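Local coordinates for nitronate monooxygenase family protein (Pseudomonas aeruginosa, PDB 4QIT) that uses flavin mononucleotide and molecular oxygen to oxidise alkyl nitronates, probably with the toxin propionate 3-nitronate as its physiological substrate, at residues S30-A35 / I61-G66; A101-E106 / H325-Q330. The protein carries 1 engineered substitution. All coordinates share one frame; numbering follows the deposited sequence.

Overall arrangement
Contact 1 (30-35 with 61-66) joins two helices on the outside of the TIM barrel. Contact 2 (101-106 with 325-330) joins two loops farther out, 23 Å from the centre of the chain. Their centres are 30 Å apart and their nearest atoms about 11 Å apart, so they do not touch. The side chain of Ala-35 in contact 1 is about 12 Å from the bound FMN and about 10 Å from that of Asn-75, which probably binds FMN. The aromatic pair of contact 2 is remote from the flavin and substrate sites, but residues 325-330 lead directly into Trp-331, which lines the nitroethane pocket.

Contact 1 of 2, residues S30-A35 / I61-G66; sequences STPALA and IREVRG
Next to Pro-32, which packs on Val-64, the hydroxyl Thr-31 OG1 is held by two hydrogen bonds. It accepts from Leu-34 N at 2.9 Å with an N-H...O angle of 161°, and it also bonds Glu-253 O. Thr-31 is thus the N-cap of helix 32-41. In this TIM barrel, helix 32-41 follows strand 21-23 and helix 54-65 follows strand 45-48. The contact is plain helix packing. The first turn of helix 32-41 meets the last turns of helix 54-65, and the CA atoms of Pro-32 and Val-64 are only 4.7 Å apart. No hydrogen bond crosses between the two segments. The Pro-32 ring touches through CB and CG: CB meets Val-64, and CG lies by Glu-63 CB and OE2. The distance from Pro-32 CG to Glu-63 OE2 is 3.6 Å, at the solvent-facing margin. Glu-63, extended beyond CG, runs across the outer edge of the ring and brings OE2 next to Pro-32 CG. Further in, both Ala-35 and Val-64 also pack on Ile-47 of strand 45-48, so the seam closes against the barrel wall. Val-64 has CG1 anti to its backbone N (chi1 -177°), and this splits its two methyls between two partners. CG2 rests on Pro-32 CB at 3.7 Å, while CG1 faces the methyl Ala-35 CB at a looser 4.3 Å.

Contact 2 of 2, residues A101-E106 / H325-Q330; sequences AEFGAE and HDFAAQ
Phe-103 and Phe-327 reach toward each other from opposite directions and touch through their outer ring carbons. Each stands on a type I beta turn, from Ala-101 to Gly-104 and from His-325 to Ala-328. The first turn belongs to a Schellman motif that ends helix 86-101. Gly-104 is its C-prime residue, with a positive phi of 73°, and Gly-104 N bonds Ala-101 O at 3.0 Å. The CB of Phe-103 points toward residues 325-330. Its CG is anti to the carbonyl carbon (chi1 -54°), which turns the ring toward Phe-327. On the near half of the ring, CD2 lies 4.0 Å from Glu-102 CB, which is placed over one ring face toward the rim. One bond farther out, CE2 meets Phe-327 CE1 at 3.6 Å. The tip atom CZ meets the same Phe-327 CE1, also at 3.6 Å. Phe-327 CE1 therefore sits at the edge of the Phe-103 ring, near its plane, almost evenly between two ring carbons. The ring planes are at 90° and the centroids 5.7 Å apart. From the other side, Phe-103 CZ approaches the Phe-327 ring obliquely. The backbones stay well apart, with 11.7 Å between the nearest CA atoms, those of Phe-103 and His-325. Both phenylalanines are buried, and the join is apolar. Glu-102 OE1 forms a salt bridge with Arg-289 NH2, and Phe-327 also packs on Arg-289. Asn-324 touches Phe-103. The pair thus ties the end of helix 86-101 to the loop after helix 307-320. Leu-315, on that helix itself, packs on Phe-327, and the pair lies close to the loop after strand 283-285 that carries Arg-289 and Met-290.

Contact 1 of 2, residues S30-A35 / I61-G66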
loop_
_atom_site.group_PDB
_atom_site.type_symbol
_atom_site.label_atom_id
_atom_site.label_comp_id
_atom_site.label_asym_id
_atom_site.label_seq_id
_atom_site.Cartn_x
_atom_site.Cartn_y
_atom_site.Cartn_z
ATOM N N SER A 30 -7.028 22.537 4.684
ATOM C CA SER A 30 -6.227 23.606 4.115
ATOM C C SER A 30 -6.993 24.925 4.200
ATOM O O SER A 30 -8.232 24.944 4.279
ATOM C CB SER A 30 -5.767 23.289 2.689
ATOM O OG SER A 30 -6.831 22.880 1.854
ATOM N N THR A 31 -6.243 26.024 4.219
ATOM C CA THR A 31 -6.806 27.365 4.342
ATOM C C THR A 31 -5.950 28.292 3.496
ATOM O O THR A 31 -4.831 27.931 3.136
ATOM C CB THR A 31 -6.698 27.866 5.788
ATOM O OG1 THR A 31 -5.308 27.940 6.145
ATOM C CG2 THR A 31 -7.446 26.947 6.752
ATOM N N PRO A 32 -6.455 29.499 3.180
ATOM C CA PRO A 32 -5.569 30.470 2.531
ATOM C C PRO A 32 -4.287 30.752 3.327
ATOM O O PRO A 32 -3.227 30.905 2.710
ATOM C CB PRO A 32 -6.447 31.722 2.430
ATOM C CG PRO A 32 -7.829 31.166 2.272
ATOM C CD PRO A 32 -7.852 29.974 3.216
ATOM N N ALA A 33 -4.369 30.812 4.656
ATOM C CA ALA A 33 -3.177 31.030 5.472
ATOM C C ALA A 33 -2.148 29.906 5.298
ATOM O O ALA A 33 -0.954 30.174 5.175
ATOM C CB ALA A 33 -3.547 31.197 6.939
ATOM N N LEU A 34 -2.611 28.656 5.288
ATOM C CA LEU A 34 -1.701 27.521 5.125
ATOM C C LEU A 34 -1.050 27.549 3.743
ATOM O O LEU A 34 0.174 27.410 3.621
ATOM C CB LEU A 34 -2.438 26.189 5.346
ATOM C CG LEU A 34 -1.577 24.955 5.068
ATOM C CD1 LEU A 34 -0.393 24.900 6.009
ATOM C CD2 LEU A 34 -2.412 23.687 5.189
ATOM N N ALA A 35 -1.872 27.734 2.708
ATOM C CA ALA A 35 -1.398 27.781 1.334
ATOM C C ALA A 35 -0.367 28.892 1.147
ATOM O O ALA A 35 0.693 28.682 0.544
ATOM C CB ALA A 35 -2.578 27.965 0.361
ATOM N N ILE A 61 -9.645 32.346 -3.462
ATOM C CA ILE A 61 -8.460 32.522 -4.295
ATOM C C ILE A 61 -7.869 33.912 -4.050
ATOM O O ILE A 61 -6.651 34.078 -3.913
ATOM C CB ILE A 61 -8.802 32.324 -5.787
ATOM C CG1 ILE A 61 -9.154 30.859 -6.055
ATOM C CG2 ILE A 61 -7.657 32.758 -6.694
ATOM C CD1 ILE A 61 -9.717 30.613 -7.442
ATOM N N ARG A 62 -8.740 34.909 -3.952
ATOM C CA ARG A 62 -8.278 36.263 -3.702
ATOM C C ARG A 62 -7.683 36.409 -2.309
ATOM O O ARG A 62 -6.730 37.170 -2.118
ATOM C CB ARG A 62 -9.404 37.264 -3.953
ATOM C CG ARG A 62 -9.778 37.300 -5.419
ATOM C CD ARG A 62 -10.800 38.359 -5.750
ATOM N NE ARG A 62 -11.058 38.375 -7.187
ATOM C CZ ARG A 62 -11.777 39.304 -7.810
ATOM N NH1 ARG A 62 -12.308 40.305 -7.122
ATOM N NH2 ARG A 62 -11.957 39.230 -9.122
ATOM N N GLU A 63 -8.212 35.666 -1.340
ATOM C CA GLU A 63 -7.627 35.691 -0.001
ATOM C C GLU A 63 -6.184 35.187 -0.023
ATOM O O GLU A 63 -5.305 35.772 0.618
ATOM C CB GLU A 63 -8.460 34.873 0.992
ATOM C CG GLU A 63 -9.792 35.516 1.366
ATOM C CD GLU A 63 -10.556 34.728 2.420
ATOM O OE1 GLU A 63 -11.796 34.892 2.502
ATOM O OE2 GLU A 63 -9.923 33.949 3.167
ATOM N N VAL A 64 -5.940 34.094 -0.741
ATOM C CA VAL A 64 -4.577 33.574 -0.863
ATOM C C VAL A 64 -3.651 34.630 -1.471
ATOM O O VAL A 64 -2.553 34.861 -0.967
ATOM C CB VAL A 64 -4.523 32.281 -1.708
ATOM C CG1 VAL A 64 -3.114 31.723 -1.745
ATOM C CG2 VAL A 64 -5.487 31.234 -1.144
ATOM N N ARG A 65 -4.117 35.285 -2.532
ATOM C CA ARG A 65 -3.319 36.308 -3.208
ATOM C C ARG A 65 -3.022 37.520 -2.338
ATOM O O ARG A 65 -2.041 38.228 -2.576
ATOM C CB ARG A 65 -3.989 36.755 -4.508
ATOM C CG ARG A 65 -3.835 35.768 -5.642
ATOM C CD ARG A 65 -4.046 36.439 -6.994
ATOM N NE ARG A 65 -4.408 35.476 -8.032
ATOM C CZ ARG A 65 -3.574 35.018 -8.960
ATOM N NH1 ARG A 65 -2.318 35.439 -9.001
ATOM N NH2 ARG A 65 -4.000 34.145 -9.858
ATOM N N GLY A 66 -3.866 37.764 -1.340
ATOM C CA GLY A 66 -3.625 38.835 -0.394
ATOM C C GLY A 66 -2.554 38.472 0.617
ATOM O O GLY A 66 -2.091 39.331 1.371
#

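Contact 2 of 2, residues A101-E106 / H325-Q330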
loop_
_atom_site.group_PDB
_atom_site.type_symbol
_atom_site.label_atom_id
_atom_site.label_comp_id
_atom_site.label_asym_id
_atom_site.label_seq_id
_atom_site.Cartn_x
_atom_site.Cartn_y
_atom_site.Cartn_z
ATOM N N ALA A 101 -30.067 9.720 17.686
ATOM C CA ALA A 101 -30.854 9.719 18.921
ATOM C C ALA A 101 -29.982 9.753 20.176
ATOM O O ALA A 101 -30.399 10.286 21.209
ATOM C CB ALA A 101 -31.808 8.521 18.950
ATOM N N GLU A 102 -28.774 9.195 20.090
ATOM C CA GLU A 102 -27.802 9.281 21.186
ATOM C C GLU A 102 -27.539 10.727 21.601
ATOM O O GLU A 102 -27.182 11.015 22.753
ATOM C CB GLU A 102 -26.463 8.663 20.765
ATOM C CG GLU A 102 -26.419 7.150 20.721
ATOM C CD GLU A 102 -25.000 6.627 20.547
ATOM O OE1 GLU A 102 -24.825 5.605 19.853
ATOM O OE2 GLU A 102 -24.070 7.237 21.121
ATOM N N PHE A 103 -27.689 11.633 20.641
ATOM C CA PHE A 103 -27.380 13.037 20.853
ATOM C C PHE A 103 -28.634 13.894 20.846
ATOM O O PHE A 103 -28.564 15.116 20.700
ATOM C CB PHE A 103 -26.376 13.485 19.798
ATOM C CG PHE A 103 -25.159 12.620 19.764
ATOM C CD1 PHE A 103 -24.268 12.643 20.830
ATOM C CD2 PHE A 103 -24.921 11.754 18.705
ATOM C CE1 PHE A 103 -23.145 11.833 20.846
ATOM C CE2 PHE A 103 -23.798 10.937 18.705
ATOM C CZ PHE A 103 -22.907 10.974 19.775
ATOM N N GLY A 104 -29.776 13.233 21.012
ATOM C CA GLY A 104 -31.051 13.915 21.161
ATOM C C GLY A 104 -31.535 14.504 19.858
ATOM O O GLY A 104 -32.358 15.421 19.841
ATOM N N ALA A 105 -31.015 13.975 18.756
ATOM C CA ALA A 105 -31.296 14.545 17.450
ATOM C C ALA A 105 -32.046 13.560 16.560
ATOM O O ALA A 105 -32.124 12.362 16.847
ATOM C CB ALA A 105 -30.002 14.994 16.781
ATOM N N GLU A 106 -32.594 14.077 15.471
ATOM C CA GLU A 106 -33.156 13.235 14.433
ATOM C C GLU A 106 -32.299 13.402 13.189
ATOM O O GLU A 106 -31.607 14.416 13.052
ATOM C CB GLU A 106 -34.603 13.636 14.145
ATOM C CG GLU A 106 -35.547 13.368 15.300
ATOM C CD GLU A 106 -36.989 13.656 14.945
ATOM O OE1 GLU A 106 -37.227 14.343 13.928
ATOM O OE2 GLU A 106 -37.885 13.193 15.682
ATOM N N HIS A 325 -16.744 13.764 19.740
ATOM C CA HIS A 325 -15.918 13.839 18.535
ATOM C C HIS A 325 -15.699 12.492 17.873
ATOM O O HIS A 325 -14.859 12.381 16.981
ATOM C CB HIS A 325 -14.569 14.472 18.871
ATOM C CG HIS A 325 -14.688 15.878 19.372
ATOM N ND1 HIS A 325 -14.704 16.963 18.529
ATOM C CD2 HIS A 325 -14.845 16.365 20.625
ATOM C CE1 HIS A 325 -14.837 18.070 19.245
ATOM N NE2 HIS A 325 -14.929 17.732 20.516
ATOM N N ASP A 326 -16.476 11.490 18.274
ATOM C CA ASP A 326 -16.249 10.112 17.814
ATOM C C ASP A 326 -16.757 9.819 16.405
ATOM O O ASP A 326 -16.672 8.682 15.941
ATOM C CB ASP A 326 -16.867 9.101 18.789
ATOM C CG ASP A 326 -16.108 9.004 20.093
ATOM O OD1 ASP A 326 -14.936 9.441 20.153
ATOM O OD2 ASP A 326 -16.689 8.476 21.064
ATOM N N PHE A 327 -17.281 10.836 15.725
ATOM C CA PHE A 327 -17.798 10.677 14.370
ATOM C C PHE A 327 -17.061 11.583 13.393
ATOM O O PHE A 327 -17.391 11.635 12.210
ATOM C CB PHE A 327 -19.308 10.964 14.342
ATOM C CG PHE A 327 -20.100 10.009 15.169
ATOM C CD1 PHE A 327 -20.222 10.188 16.539
ATOM C CD2 PHE A 327 -20.691 8.901 14.587
ATOM C CE1 PHE A 327 -20.931 9.280 17.312
ATOM C CE2 PHE A 327 -21.409 7.982 15.359
ATOM C CZ PHE A 327 -21.530 8.182 16.727
ATOM N N ALA A 328 -16.052 12.289 13.894
ATOM C CA ALA A 328 -15.314 13.272 13.097
ATOM C C ALA A 328 -14.574 12.675 11.904
ATOM O O ALA A 328 -14.211 11.487 11.889
ATOM C CB ALA A 328 -14.335 14.033 13.982
ATOM N N ALA A 329 -14.351 13.514 10.896
ATOM C CA ALA A 329 -13.515 13.128 9.767
ATOM C C ALA A 329 -12.087 13.561 10.077
ATOM O O ALA A 329 -11.721 14.734 9.920
ATOM C CB ALA A 329 -14.008 13.777 8.478
ATOM N N GLN A 330 -11.283 12.613 10.547
ATOM C CA GLN A 330 -9.909 12.904 10.930
ATOM C C GLN A 330 -8.989 12.172 9.974
ATOM O O GLN A 330 -8.412 11.134 10.296
ATOM C CB GLN A 330 -9.683 12.521 12.401
ATOM C CG GLN A 330 -10.518 13.423 13.337
ATOM C CD GLN A 330 -10.646 12.900 14.753
ATOM O OE1 GLN A 330 -10.442 11.719 15.022
ATOM N NE2 GLN A 330 -11.008 13.791 15.676
#